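Local coordinates for protein succinate-semialdehyde dehydrogenase (Synechococcus, PDB 3VZ1) that probably oxidises succinic semialdehyde to succinate with a nicotinamide cofactor, as expected of a cyanobacterial member of the aldehyde dehydrogenase family, at residues T302-L307 / F364-M369; Q263-A268 / Q360-A365; Q52-A57 / Y96-G101; G233-F238 / N384-G389. All coordinates share one frame; numbering follows the deposited sequence.

Contact 1: T302-L307 / F364-M369; sequences TDIGPL and FAPVAM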
loop_
_atom_site.group_PDB
_atom_site.type_symbol
_atom_site.label_atom_id
_atom_site.label_comp_id
_atom_site.label_asym_id
_atom_site.label_seq_id
_atom_site.Cartn_x
_atom_site.Cartn_y
_atom_site.Cartn_z
ATOM N N THR A 302 -0.359 -37.417 -17.586
ATOM C CA THR A 302 0.215 -36.247 -18.233
ATOM C C THR A 302 0.954 -35.330 -17.237
ATOM O O THR A 302 0.387 -34.929 -16.209
ATOM C CB THR A 302 -0.869 -35.434 -18.928
ATOM O OG1 THR A 302 -1.450 -36.209 -19.977
ATOM C CG2 THR A 302 -0.310 -34.126 -19.492
ATOM N N ASP A 303 2.223 -35.035 -17.543
ATOM C CA ASP A 303 3.016 -34.025 -16.836
ATOM C C ASP A 303 2.777 -32.611 -17.399
ATOM O O ASP A 303 2.669 -31.607 -16.641
ATOM C CB ASP A 303 4.517 -34.357 -16.922
ATOM C CG ASP A 303 4.879 -35.640 -16.191
ATOM O OD1 ASP A 303 4.569 -35.726 -14.973
ATOM O OD2 ASP A 303 5.455 -36.570 -16.830
ATOM N N ILE A 304 2.743 -32.531 -18.723
ATOM C CA ILE A 304 2.733 -31.262 -19.457
ATOM C C ILE A 304 1.550 -31.213 -20.410
ATOM O O ILE A 304 1.495 -31.989 -21.368
ATOM C CB ILE A 304 4.034 -31.082 -20.316
ATOM C CG1 ILE A 304 5.298 -31.319 -19.479
ATOM C CG2 ILE A 304 4.059 -29.682 -21.012
ATOM C CD1 ILE A 304 5.572 -30.251 -18.435
ATOM N N GLY A 305 0.593 -30.330 -20.123
ATOM C CA GLY A 305 -0.525 -30.041 -21.025
ATOM C C GLY A 305 -0.155 -28.915 -21.987
ATOM O O GLY A 305 1.015 -28.500 -22.050
ATOM N N PRO A 306 -1.144 -28.406 -22.749
ATOM C CA PRO A 306 -0.859 -27.266 -23.633
ATOM C C PRO A 306 -0.680 -25.958 -22.847
ATOM O O PRO A 306 -1.201 -25.837 -21.728
ATOM C CB PRO A 306 -2.126 -27.154 -24.472
ATOM C CG PRO A 306 -3.220 -27.758 -23.604
ATOM C CD PRO A 306 -2.550 -28.845 -22.823
ATOM N N LEU A 307 0.017 -24.988 -23.433
ATOM C CA LEU A 307 0.044 -23.633 -22.894
ATOM C C LEU A 307 -1.372 -23.042 -23.021
ATOM O O LEU A 307 -2.171 -23.536 -23.829
ATOM C CB LEU A 307 1.081 -22.763 -23.624
ATOM C CG LEU A 307 2.545 -23.221 -23.625
ATOM C CD1 LEU A 307 3.347 -22.227 -24.393
ATOM C CD2 LEU A 307 3.105 -23.401 -22.189
ATOM N N PHE A 364 6.989 -17.972 -19.525
ATOM C CA PHE A 364 5.771 -18.533 -18.973
ATOM C C PHE A 364 5.454 -19.764 -19.828
ATOM O O PHE A 364 4.527 -19.765 -20.638
ATOM C CB PHE A 364 4.673 -17.463 -19.089
ATOM C CG PHE A 364 3.869 -17.245 -17.832
ATOM C CD1 PHE A 364 4.486 -16.871 -16.635
ATOM C CD2 PHE A 364 2.478 -17.377 -17.864
ATOM C CE1 PHE A 364 3.738 -16.660 -15.491
ATOM C CE2 PHE A 364 1.711 -17.163 -16.721
ATOM C CZ PHE A 364 2.343 -16.805 -15.525
ATOM N N ALA A 365 6.251 -20.811 -19.617
ATOM C CA ALA A 365 6.325 -22.018 -20.430
ATOM C C ALA A 365 7.436 -22.862 -19.782
ATOM O O ALA A 365 8.245 -22.312 -19.017
ATOM C CB ALA A 365 6.697 -21.662 -21.869
ATOM N N PRO A 366 7.458 -24.197 -20.028
ATOM C CA PRO A 366 8.435 -25.048 -19.325
ATOM C C PRO A 366 9.821 -24.953 -19.965
ATOM O O PRO A 366 10.318 -25.920 -20.583
ATOM C CB PRO A 366 7.820 -26.452 -19.465
ATOM C CG PRO A 366 7.120 -26.404 -20.776
ATOM C CD PRO A 366 6.618 -24.987 -20.951
ATOM N N VAL A 367 10.409 -23.764 -19.845
ATOM C CA VAL A 367 11.674 -23.418 -20.473
ATOM C C VAL A 367 12.670 -22.972 -19.385
ATOM O O VAL A 367 12.529 -21.881 -18.772
ATOM C CB VAL A 367 11.491 -22.293 -21.529
ATOM C CG1 VAL A 367 12.843 -21.949 -22.241
ATOM C CG2 VAL A 367 10.399 -22.668 -22.537
ATOM N N ALA A 368 13.658 -23.833 -19.136
ATOM C CA ALA A 368 14.658 -23.581 -18.108
ATOM C C ALA A 368 15.844 -22.875 -18.759
ATOM O O ALA A 368 16.326 -23.318 -19.804
ATOM C CB ALA A 368 15.096 -24.928 -17.484
ATOM N N MET A 369 16.288 -21.766 -18.175
ATOM C CA MET A 369 17.542 -21.119 -18.580
ATOM C C MET A 369 18.620 -21.555 -17.580
ATOM O O MET A 369 18.376 -21.543 -16.370
ATOM C CB MET A 369 17.404 -19.586 -18.548
ATOM C CG MET A 369 16.587 -18.961 -19.703
ATOM S SD MET A 369 16.707 -17.142 -19.774
ATOM C CE MET A 369 15.538 -16.636 -18.518
#
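The saturated ring of Pro366 is met at two of its carbons: Leu307 CD2 sits 4.0 Å from its CD, and Ile304 CG2 comes more loosely, 4.5 Å from its CG. Phe364 takes part chiefly through its carbonyl oxygen. Pro366 is the centre of an inverse gamma turn, closed by a short hydrogen bond of 2.7 Å from Val367 N to Ala365 O, from which the chain enters strand 367-373 of the mixed sheet. Proline suits this place, since its fixed phi fits the turn and its ring offers carbon to the loop opposite. That loop, between helices 275-290 and 310-326, runs roughly against the incoming chain, the end-to-end directions lying 154° apart. With chi1 at -58°, Leu307 places CG beside its own N; CD1 is then extended (chi2 180°), and it is the other branch, CD2, that meets Ala365 and Pro366. Gly305 N is held by Asn261 OD1, and helix 310-326 closes over the same patch as Ile316 packs on both Leu307 and Ala365. No hydrogen bond crosses between the two segments, and the side chains that meet are all aliphatic, which suits their buried position. Ala365 keeps its side chain short beside the leucine, whose CD2 methyl lies 3.9 Å from Ala365 CA and 4.2 Å from Phe364 O.

Contact 2: Q263-A268 / Q360-A365; sequences QSCIAA and QEELFA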
loop_
_atom_site.group_PDB
_atom_site.type_symbol
_atom_site.label_atom_id
_atom_site.label_comp_id
_atom_site.label_asym_id
_atom_site.label_seq_id
_atom_site.Cartn_x
_atom_site.Cartn_y
_atom_site.Cartn_z
ATOM N N GLN A 263 3.618 -22.176 -16.257
ATOM C CA GLN A 263 2.933 -20.883 -16.193
ATOM C C GLN A 263 2.631 -20.472 -14.775
ATOM O O GLN A 263 1.481 -20.383 -14.362
ATOM C CB GLN A 263 1.666 -20.901 -17.036
ATOM C CG GLN A 263 1.911 -21.378 -18.491
ATOM C CD GLN A 263 0.638 -21.929 -19.141
ATOM O OE1 GLN A 263 -0.033 -22.803 -18.567
ATOM N NE2 GLN A 263 0.297 -21.421 -20.340
ATOM N N SER A 264 3.708 -20.234 -14.037
ATOM C CA SER A 264 3.654 -19.780 -12.660
ATOM C C SER A 264 4.649 -18.646 -12.496
ATOM O O SER A 264 5.775 -18.707 -13.019
ATOM C CB SER A 264 4.004 -20.939 -11.727
ATOM O OG SER A 264 3.851 -20.571 -10.367
ATOM N N CYS A 265 4.228 -17.600 -11.781
ATOM C CA CYS A 265 5.091 -16.470 -11.436
ATOM C C CYS A 265 6.245 -16.855 -10.520
ATOM O O CYS A 265 7.272 -16.159 -10.479
ATOM C CB CYS A 265 4.252 -15.364 -10.802
ATOM S SG CYS A 265 2.838 -14.939 -11.879
ATOM N N ILE A 266 6.058 -17.945 -9.776
ATOM C CA ILE A 266 7.081 -18.511 -8.887
ATOM C C ILE A 266 7.640 -19.841 -9.399
ATOM O O ILE A 266 8.122 -20.656 -8.609
ATOM C CB ILE A 266 6.596 -18.674 -7.420
ATOM C CG1 ILE A 266 5.262 -19.439 -7.361
ATOM C CG2 ILE A 266 6.481 -17.300 -6.740
ATOM C CD1 ILE A 266 4.827 -19.814 -5.936
ATOM N N ALA A 267 7.620 -20.044 -10.717
ATOM C CA ALA A 267 8.381 -21.133 -11.321
ATOM C C ALA A 267 9.861 -20.882 -11.082
ATOM O O ALA A 267 10.285 -19.737 -10.986
ATOM C CB ALA A 267 8.120 -21.228 -12.829
ATOM N N ALA A 268 10.647 -21.952 -11.037
ATOM C CA ALA A 268 12.108 -21.840 -11.157
ATOM C C ALA A 268 12.366 -21.558 -12.632
ATOM O O ALA A 268 12.070 -22.396 -13.482
ATOM C CB ALA A 268 12.778 -23.148 -10.731
ATOM N N GLN A 360 16.409 -10.962 -19.309
ATOM C CA GLN A 360 15.527 -10.017 -18.601
ATOM C C GLN A 360 14.013 -10.332 -18.659
ATOM O O GLN A 360 13.214 -9.673 -17.962
ATOM C CB GLN A 360 15.774 -8.572 -19.095
ATOM C CG GLN A 360 17.228 -8.059 -18.959
ATOM C CD GLN A 360 17.741 -8.131 -17.533
ATOM O OE1 GLN A 360 18.530 -9.021 -17.178
ATOM N NE2 GLN A 360 17.281 -7.210 -16.699
ATOM N N GLU A 361 13.619 -11.322 -19.469
ATOM C CA GLU A 361 12.191 -11.660 -19.675
ATOM C C GLU A 361 11.709 -12.849 -18.861
ATOM O O GLU A 361 12.500 -13.726 -18.491
ATOM C CB GLU A 361 11.894 -11.909 -21.165
ATOM C CG GLU A 361 12.517 -10.831 -22.048
ATOM C CD GLU A 361 12.054 -10.828 -23.494
ATOM O OE1 GLU A 361 11.774 -11.933 -24.040
ATOM O OE2 GLU A 361 12.003 -9.708 -24.098
ATOM N N GLU A 362 10.401 -12.866 -18.584
ATOM C CA GLU A 362 9.756 -13.990 -17.930
ATOM C C GLU A 362 9.283 -15.027 -18.967
ATOM O O GLU A 362 8.544 -14.691 -19.888
ATOM C CB GLU A 362 8.568 -13.522 -17.092
ATOM C CG GLU A 362 7.774 -14.653 -16.463
ATOM C CD GLU A 362 6.618 -14.159 -15.579
ATOM O OE1 GLU A 362 5.946 -13.167 -15.964
ATOM O OE2 GLU A 362 6.383 -14.778 -14.519
ATOM N N LEU A 363 9.731 -16.270 -18.804
ATOM C CA LEU A 363 9.337 -17.377 -19.695
ATOM C C LEU A 363 8.198 -18.184 -19.027
ATOM O O LEU A 363 8.414 -18.939 -18.074
ATOM C CB LEU A 363 10.555 -18.251 -20.054
ATOM C CG LEU A 363 11.871 -17.523 -20.439
ATOM C CD1 LEU A 363 13.005 -18.491 -20.649
ATOM C CD2 LEU A 363 11.725 -16.675 -21.697
ATOM N N PHE A 364 6.989 -17.972 -19.525
ATOM C CA PHE A 364 5.771 -18.533 -18.973
ATOM C C PHE A 364 5.454 -19.764 -19.828
ATOM O O PHE A 364 4.527 -19.765 -20.638
ATOM C CB PHE A 364 4.673 -17.463 -19.089
ATOM C CG PHE A 364 3.869 -17.245 -17.832
ATOM C CD1 PHE A 364 4.486 -16.871 -16.635
ATOM C CD2 PHE A 364 2.478 -17.377 -17.864
ATOM C CE1 PHE A 364 3.738 -16.660 -15.491
ATOM C CE2 PHE A 364 1.711 -17.163 -16.721
ATOM C CZ PHE A 364 2.343 -16.805 -15.525
ATOM N N ALA A 365 6.251 -20.811 -19.617
ATOM C CA ALA A 365 6.325 -22.018 -20.430
ATOM C C ALA A 365 7.436 -22.862 -19.782
ATOM O O ALA A 365 8.245 -22.312 -19.017
ATOM C CB ALA A 365 6.697 -21.662 -21.869
#
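Phe364 lays one face of its ring on the backbone of Gln263 and Ser264: Gln263 CA stands 3.8 Å above the plane over the ring centre, with Ser264 N offset toward the rim. Gln263 CB adds carbon contact, 3.7 Å from Phe364 CD2. The sulfur of Cys265 comes to the ring's edge, its SG 5.2 Å from the Phe364 centroid and 81° off the normal. A large flat ring suits the main chain at Gln263 and Ser264, which it can follow closely. In relatives the Gly-Gln-Ser-Cys run carries the nucleophilic cysteine, to which Cys265 probably corresponds, so the ring packs against what is probably the active-site loop. Around this first shell, Glu362 extends with CG anti to N (chi1 175°), bringing OE2 within 3.7 Å of Cys265 CA. Lys269 positions that carboxylate through a salt bridge and also bonds to Ser264 O, so one ammonium ties the two segments together; Asn134 ND2 holds Gln263 O. The loops lead into neighbouring parallel strands, 270-274 and 367-373, while Arg257 of helix 246-258 bonds Leu363 O and Ile316 of helix 310-326 packs on Leu363.

Contact 3: Q52-A57 / Y96-G101; sequences QWLENA and YYAEHG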
loop_
_atom_site.group_PDB
_atom_site.type_symbol
_atom_site.label_atom_id
_atom_site.label_comp_id
_atom_site.label_asym_id
_atom_site.label_seq_id
_atom_site.Cartn_x
_atom_site.Cartn_y
_atom_site.Cartn_z
ATOM N N GLN A 52 -19.137 -19.254 8.963
ATOM C CA GLN A 52 -20.029 -20.324 8.456
ATOM C C GLN A 52 -20.092 -20.325 6.931
ATOM O O GLN A 52 -19.943 -21.369 6.298
ATOM C CB GLN A 52 -21.444 -20.170 9.031
ATOM C CG GLN A 52 -22.464 -21.239 8.610
ATOM C CD GLN A 52 -23.922 -20.774 8.901
ATOM O OE1 GLN A 52 -24.157 -19.975 9.818
ATOM N NE2 GLN A 52 -24.881 -21.265 8.122
ATOM N N TRP A 53 -20.290 -19.145 6.342
ATOM C CA TRP A 53 -20.381 -19.020 4.894
ATOM C C TRP A 53 -19.059 -19.427 4.186
ATOM O O TRP A 53 -19.080 -20.145 3.191
ATOM C CB TRP A 53 -20.843 -17.611 4.525
ATOM C CG TRP A 53 -22.251 -17.248 5.019
ATOM C CD1 TRP A 53 -23.324 -18.103 5.202
ATOM C CD2 TRP A 53 -22.728 -15.943 5.373
ATOM N NE1 TRP A 53 -24.428 -17.397 5.648
ATOM C CE2 TRP A 53 -24.087 -16.074 5.752
ATOM C CE3 TRP A 53 -22.141 -14.672 5.399
ATOM C CZ2 TRP A 53 -24.872 -14.971 6.155
ATOM C CZ3 TRP A 53 -22.929 -13.577 5.784
ATOM C CH2 TRP A 53 -24.276 -13.740 6.161
ATOM N N LEU A 54 -17.920 -18.980 4.719
ATOM C CA LEU A 54 -16.611 -19.409 4.251
ATOM C C LEU A 54 -16.325 -20.877 4.441
ATOM O O LEU A 54 -15.672 -21.473 3.596
ATOM C CB LEU A 54 -15.495 -18.621 4.930
ATOM C CG LEU A 54 -14.744 -17.535 4.175
ATOM C CD1 LEU A 54 -13.467 -17.208 4.961
ATOM C CD2 LEU A 54 -14.410 -17.886 2.701
ATOM N N GLU A 55 -16.784 -21.464 5.549
ATOM C CA GLU A 55 -16.643 -22.923 5.723
ATOM C C GLU A 55 -17.577 -23.697 4.792
ATOM O O GLU A 55 -17.212 -24.760 4.317
ATOM C CB GLU A 55 -16.770 -23.353 7.195
ATOM C CG GLU A 55 -15.725 -22.644 8.088
ATOM C CD GLU A 55 -15.723 -23.084 9.570
ATOM O OE1 GLU A 55 -16.815 -23.277 10.151
ATOM O OE2 GLU A 55 -14.602 -23.203 10.154
ATOM N N ASN A 56 -18.754 -23.154 4.503
ATOM C CA ASN A 56 -19.613 -23.721 3.469
ATOM C C ASN A 56 -18.942 -23.720 2.103
ATOM O O ASN A 56 -18.975 -24.739 1.399
ATOM C CB ASN A 56 -20.953 -22.981 3.363
ATOM C CG ASN A 56 -21.872 -23.253 4.518
ATOM O OD1 ASN A 56 -21.628 -24.157 5.340
ATOM N ND2 ASN A 56 -22.956 -22.463 4.605
ATOM N N ALA A 57 -18.322 -22.596 1.728
ATOM C CA ALA A 57 -17.589 -22.528 0.461
ATOM C C ALA A 57 -16.470 -23.581 0.422
ATOM O O ALA A 57 -16.312 -24.274 -0.570
ATOM C CB ALA A 57 -17.013 -21.095 0.227
ATOM N N TYR A 96 -8.652 -21.326 6.468
ATOM C CA TYR A 96 -7.671 -20.535 7.224
ATOM C C TYR A 96 -8.236 -19.211 7.733
ATOM O O TYR A 96 -8.074 -18.857 8.893
ATOM C CB TYR A 96 -6.415 -20.280 6.360
ATOM C CG TYR A 96 -5.356 -19.432 7.052
ATOM C CD1 TYR A 96 -4.438 -20.005 7.956
ATOM C CD2 TYR A 96 -5.276 -18.070 6.807
ATOM C CE1 TYR A 96 -3.476 -19.215 8.596
ATOM C CE2 TYR A 96 -4.319 -17.269 7.437
ATOM C CZ TYR A 96 -3.429 -17.840 8.329
ATOM O OH TYR A 96 -2.482 -17.037 8.936
ATOM N N TYR A 97 -8.885 -18.459 6.855
ATOM C CA TYR A 97 -9.454 -17.194 7.276
ATOM C C TYR A 97 -10.760 -17.343 8.025
ATOM O O TYR A 97 -11.064 -16.526 8.883
ATOM C CB TYR A 97 -9.582 -16.207 6.108
ATOM C CG TYR A 97 -8.241 -15.655 5.712
ATOM C CD1 TYR A 97 -7.569 -14.783 6.555
ATOM C CD2 TYR A 97 -7.627 -16.032 4.526
ATOM C CE1 TYR A 97 -6.335 -14.284 6.214
ATOM C CE2 TYR A 97 -6.382 -15.516 4.180
ATOM C CZ TYR A 97 -5.750 -14.657 5.039
ATOM O OH TYR A 97 -4.522 -14.129 4.741
ATOM N N ALA A 98 -11.530 -18.383 7.726
ATOM C CA ALA A 98 -12.669 -18.714 8.587
ATOM C C ALA A 98 -12.207 -18.841 10.044
ATOM O O ALA A 98 -12.830 -18.297 10.973
ATOM C CB ALA A 98 -13.300 -19.994 8.155
ATOM N N GLU A 99 -11.116 -19.577 10.229
ATOM C CA GLU A 99 -10.635 -19.936 11.570
ATOM C C GLU A 99 -9.851 -18.840 12.292
ATOM O O GLU A 99 -9.793 -18.836 13.548
ATOM C CB GLU A 99 -9.775 -21.206 11.484
ATOM C CG GLU A 99 -10.595 -22.471 11.198
ATOM C CD GLU A 99 -9.722 -23.637 10.829
ATOM O OE1 GLU A 99 -8.539 -23.631 11.227
ATOM O OE2 GLU A 99 -10.207 -24.557 10.140
ATOM N N HIS A 100 -9.226 -17.953 11.504
ATOM C CA HIS A 100 -8.315 -16.930 12.033
ATOM C C HIS A 100 -8.761 -15.488 11.899
ATOM O O HIS A 100 -8.183 -14.627 12.545
ATOM C CB HIS A 100 -6.938 -17.031 11.358
ATOM C CG HIS A 100 -6.239 -18.313 11.648
ATOM N ND1 HIS A 100 -5.536 -18.527 12.812
ATOM C CD2 HIS A 100 -6.169 -19.468 10.943
ATOM C CE1 HIS A 100 -5.056 -19.757 12.809
ATOM N NE2 HIS A 100 -5.420 -20.346 11.686
ATOM N N GLY A 101 -9.729 -15.226 11.020
ATOM C CA GLY A 101 -10.090 -13.871 10.650
ATOM C C GLY A 101 -10.490 -12.982 11.802
ATOM O O GLY A 101 -10.036 -11.838 11.886
HETATM O O HOH W 1 -12.576 -24.405 9.087
#
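Helix segments 52-57 and 96-101 run nearly antiparallel, their axes 8.8 Å apart at closest approach with a signed crossing angle of -160°; Leu54 and Ala98 are the nearest pair, 5.9 Å between their CA atoms. Alanine suits that point, because its lone methyl lets the backbones come near. Leu54 presses its CD1 methyl against the turn of the partner helix, 3.6 Å from Ala98 N, and its CB against Ala98 CB. On the flank, Glu55 swings CG beside its own N (chi1 -58°) and extends from there, so that its aliphatic part passes over the same methyl, with Glu55 CG 3.6 Å from Ala98 CB. The carboxylate thus travels on toward Glu99, and one water joins the two acids, donating to Glu55 OE2 and to Glu99 OE2, each at 2.6 Å. Leu54 continues inward to Ala145 and Met149, joining helices 47-63 and 80-104 to helix 138-149, probably in the cofactor-binding part of the aldehyde dehydrogenase fold. Glu55 OE2 and Glu99 OE2 are 4.6 Å apart, like charges that would be expected to repel; the water, donating one hydrogen to each, probably eases this.

Contact 4: G233-F238 / N384-G389; sequences GGSDPF and NDIPFG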
loop_
_atom_site.group_PDB
_atom_site.type_symbol
_atom_site.label_atom_id
_atom_site.label_comp_id
_atom_site.label_asym_id
_atom_site.label_seq_id
_atom_site.Cartn_x
_atom_site.Cartn_y
_atom_site.Cartn_z
ATOM N N GLY A 233 4.652 -10.817 -12.290
ATOM C CA GLY A 233 5.533 -11.923 -12.677
ATOM C C GLY A 233 6.878 -11.986 -11.976
ATOM O O GLY A 233 7.255 -11.081 -11.218
ATOM N N GLY A 234 7.604 -13.070 -12.225
ATOM C CA GLY A 234 8.948 -13.215 -11.711
ATOM C C GLY A 234 9.848 -13.947 -12.692
ATOM O O GLY A 234 9.373 -14.505 -13.669
ATOM N N SER A 235 11.156 -13.928 -12.434
ATOM C CA SER A 235 12.075 -14.839 -13.132
ATOM C C SER A 235 12.953 -15.457 -12.055
ATOM O O SER A 235 14.184 -15.228 -12.010
ATOM C CB SER A 235 12.904 -14.083 -14.154
ATOM O OG SER A 235 13.586 -14.978 -15.005
ATOM N N ASP A 236 12.310 -16.240 -11.185
ATOM C CA ASP A 236 12.891 -16.671 -9.901
ATOM C C ASP A 236 14.151 -17.518 -10.130
ATOM O O ASP A 236 14.121 -18.434 -10.944
ATOM C CB ASP A 236 11.880 -17.512 -9.147
ATOM C CG ASP A 236 10.665 -16.718 -8.641
ATOM O OD1 ASP A 236 10.478 -15.519 -8.998
ATOM O OD2 ASP A 236 9.890 -17.326 -7.856
ATOM N N PRO A 237 15.249 -17.225 -9.402
ATOM C CA PRO A 237 16.438 -18.092 -9.491
ATOM C C PRO A 237 16.246 -19.406 -8.726
ATOM O O PRO A 237 15.480 -19.461 -7.742
ATOM C CB PRO A 237 17.520 -17.242 -8.823
ATOM C CG PRO A 237 16.743 -16.452 -7.767
ATOM C CD PRO A 237 15.463 -16.092 -8.465
ATOM N N PHE A 238 16.927 -20.460 -9.186
ATOM C CA PHE A 238 16.956 -21.751 -8.503
ATOM C C PHE A 238 18.443 -22.098 -8.394
ATOM O O PHE A 238 19.038 -22.610 -9.344
ATOM C CB PHE A 238 16.193 -22.799 -9.335
ATOM C CG PHE A 238 15.949 -24.123 -8.608
ATOM C CD1 PHE A 238 16.896 -25.142 -8.645
ATOM C CD2 PHE A 238 14.742 -24.358 -7.936
ATOM C CE1 PHE A 238 16.673 -26.375 -8.007
ATOM C CE2 PHE A 238 14.512 -25.560 -7.273
ATOM C CZ PHE A 238 15.473 -26.580 -7.306
ATOM N N ASN A 384 19.969 -11.763 -8.782
ATOM C CA ASN A 384 19.265 -10.496 -8.581
ATOM C C ASN A 384 19.266 -9.614 -9.849
ATOM O O ASN A 384 18.653 -8.558 -9.872
ATOM C CB ASN A 384 19.937 -9.712 -7.445
ATOM C CG ASN A 384 19.714 -10.336 -6.077
ATOM O OD1 ASN A 384 18.771 -11.118 -5.869
ATOM N ND2 ASN A 384 20.562 -9.964 -5.122
ATOM N N ASP A 385 19.958 -10.063 -10.891
ATOM C CA ASP A 385 20.166 -9.267 -12.098
ATOM C C ASP A 385 18.956 -9.369 -13.030
ATOM O O ASP A 385 19.087 -9.779 -14.179
ATOM C CB ASP A 385 21.462 -9.711 -12.808
ATOM C CG ASP A 385 21.840 -8.801 -13.961
ATOM O OD1 ASP A 385 21.470 -7.618 -13.925
ATOM O OD2 ASP A 385 22.502 -9.266 -14.917
ATOM N N ILE A 386 17.790 -8.980 -12.517
ATOM C CA ILE A 386 16.511 -9.028 -13.220
ATOM C C ILE A 386 15.628 -7.848 -12.746
ATOM O O ILE A 386 15.881 -7.251 -11.654
ATOM C CB ILE A 386 15.731 -10.364 -12.950
ATOM C CG1 ILE A 386 15.923 -10.833 -11.498
ATOM C CG2 ILE A 386 16.116 -11.474 -13.956
ATOM C CD1 ILE A 386 14.801 -11.727 -11.000
ATOM N N PRO A 387 14.599 -7.489 -13.553
ATOM C CA PRO A 387 13.684 -6.454 -13.061
ATOM C C PRO A 387 12.789 -6.955 -11.933
ATOM O O PRO A 387 12.291 -6.135 -11.144
ATOM C CB PRO A 387 12.832 -6.091 -14.285
ATOM C CG PRO A 387 13.034 -7.193 -15.291
ATOM C CD PRO A 387 14.257 -7.969 -14.911
ATOM N N PHE A 388 12.626 -8.278 -11.850
ATOM C CA PHE A 388 11.651 -8.936 -10.965
ATOM C C PHE A 388 12.237 -9.268 -9.594
ATOM O O PHE A 388 13.487 -9.247 -9.391
ATOM C CB PHE A 388 11.130 -10.253 -11.595
ATOM C CG PHE A 388 10.752 -10.139 -13.044
ATOM C CD1 PHE A 388 9.587 -9.485 -13.417
ATOM C CD2 PHE A 388 11.576 -10.670 -14.031
ATOM C CE1 PHE A 388 9.235 -9.360 -14.755
ATOM C CE2 PHE A 388 11.242 -10.540 -15.397
ATOM C CZ PHE A 388 10.074 -9.872 -15.757
ATOM N N GLY A 389 11.346 -9.633 -8.668
ATOM C CA GLY A 389 11.747 -10.013 -7.311
ATOM C C GLY A 389 10.637 -10.682 -6.531
ATOM O O GLY A 389 10.279 -10.228 -5.444
#
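Phe388 starts on glycine backbone, its CB 3.7 Å from Gly234 CA, and CG then rests 3.8 Å from the same Gly234 CA. At the next pair of ring atoms the two branches part: CD1 approaches Gly233 O at 3.6 Å, whereas CD2 meets Ser235 CB at 3.7 Å. Farther out, CE2 keeps company with Ser235 CB, and the ring tip CZ arrives 4.2 Å from Glu362 CB. A chi1 of -46°, with CG beside the backbone N, turns the ring onto Gly233-Ser235. Gly234 O lies over one face of the ring and Pro387 CG over the other. Gly234 suits its place because Asp236 OD1 occupies the space a CB there would need. Ile386 fills the adjoining place, its CD1 3.7 Å from Ser235 O and its CG2 beside Ser235 CB. The Gly-Gly pair belongs to the family's Glu-Leu-Gly-Gly run near the active site. Polar atoms of the backbone are met from outside: Ser434 OG bonds both Gly233 O and Gly389 N, and Lys269 NZ reaches Gly234 O. The first segment runs into strand 237-240, which lies between strands 270-274 and 391-395 in the sheet, and the second links helix 376-383 to strand 391-395.

In the fold
Contacts 1, 2 and 4 gather around the seven-stranded sheet, while contact 3, between helices, lies about 15 Å or more away by nearest atoms. Contacts 1 and 2 share Phe364 and Ala365: the first turns this stretch toward an apolar loop, the second toward the cysteine loop. Contacts 2 and 4 touch where Glu362 OE2 probably bonds Gly234 N, so these two probably border the same active site. Contacts 1, 3 and 4 are largely buried, contact 3 with an exposed acid at its edge; contact 2 is partly buried. Chemistry follows place: aliphatic packing in contact 1, aromatic rings on peptide backbone in contacts 2 and 4, and in contact 3 a leucine-alanine centre flanked by water-bridged acids.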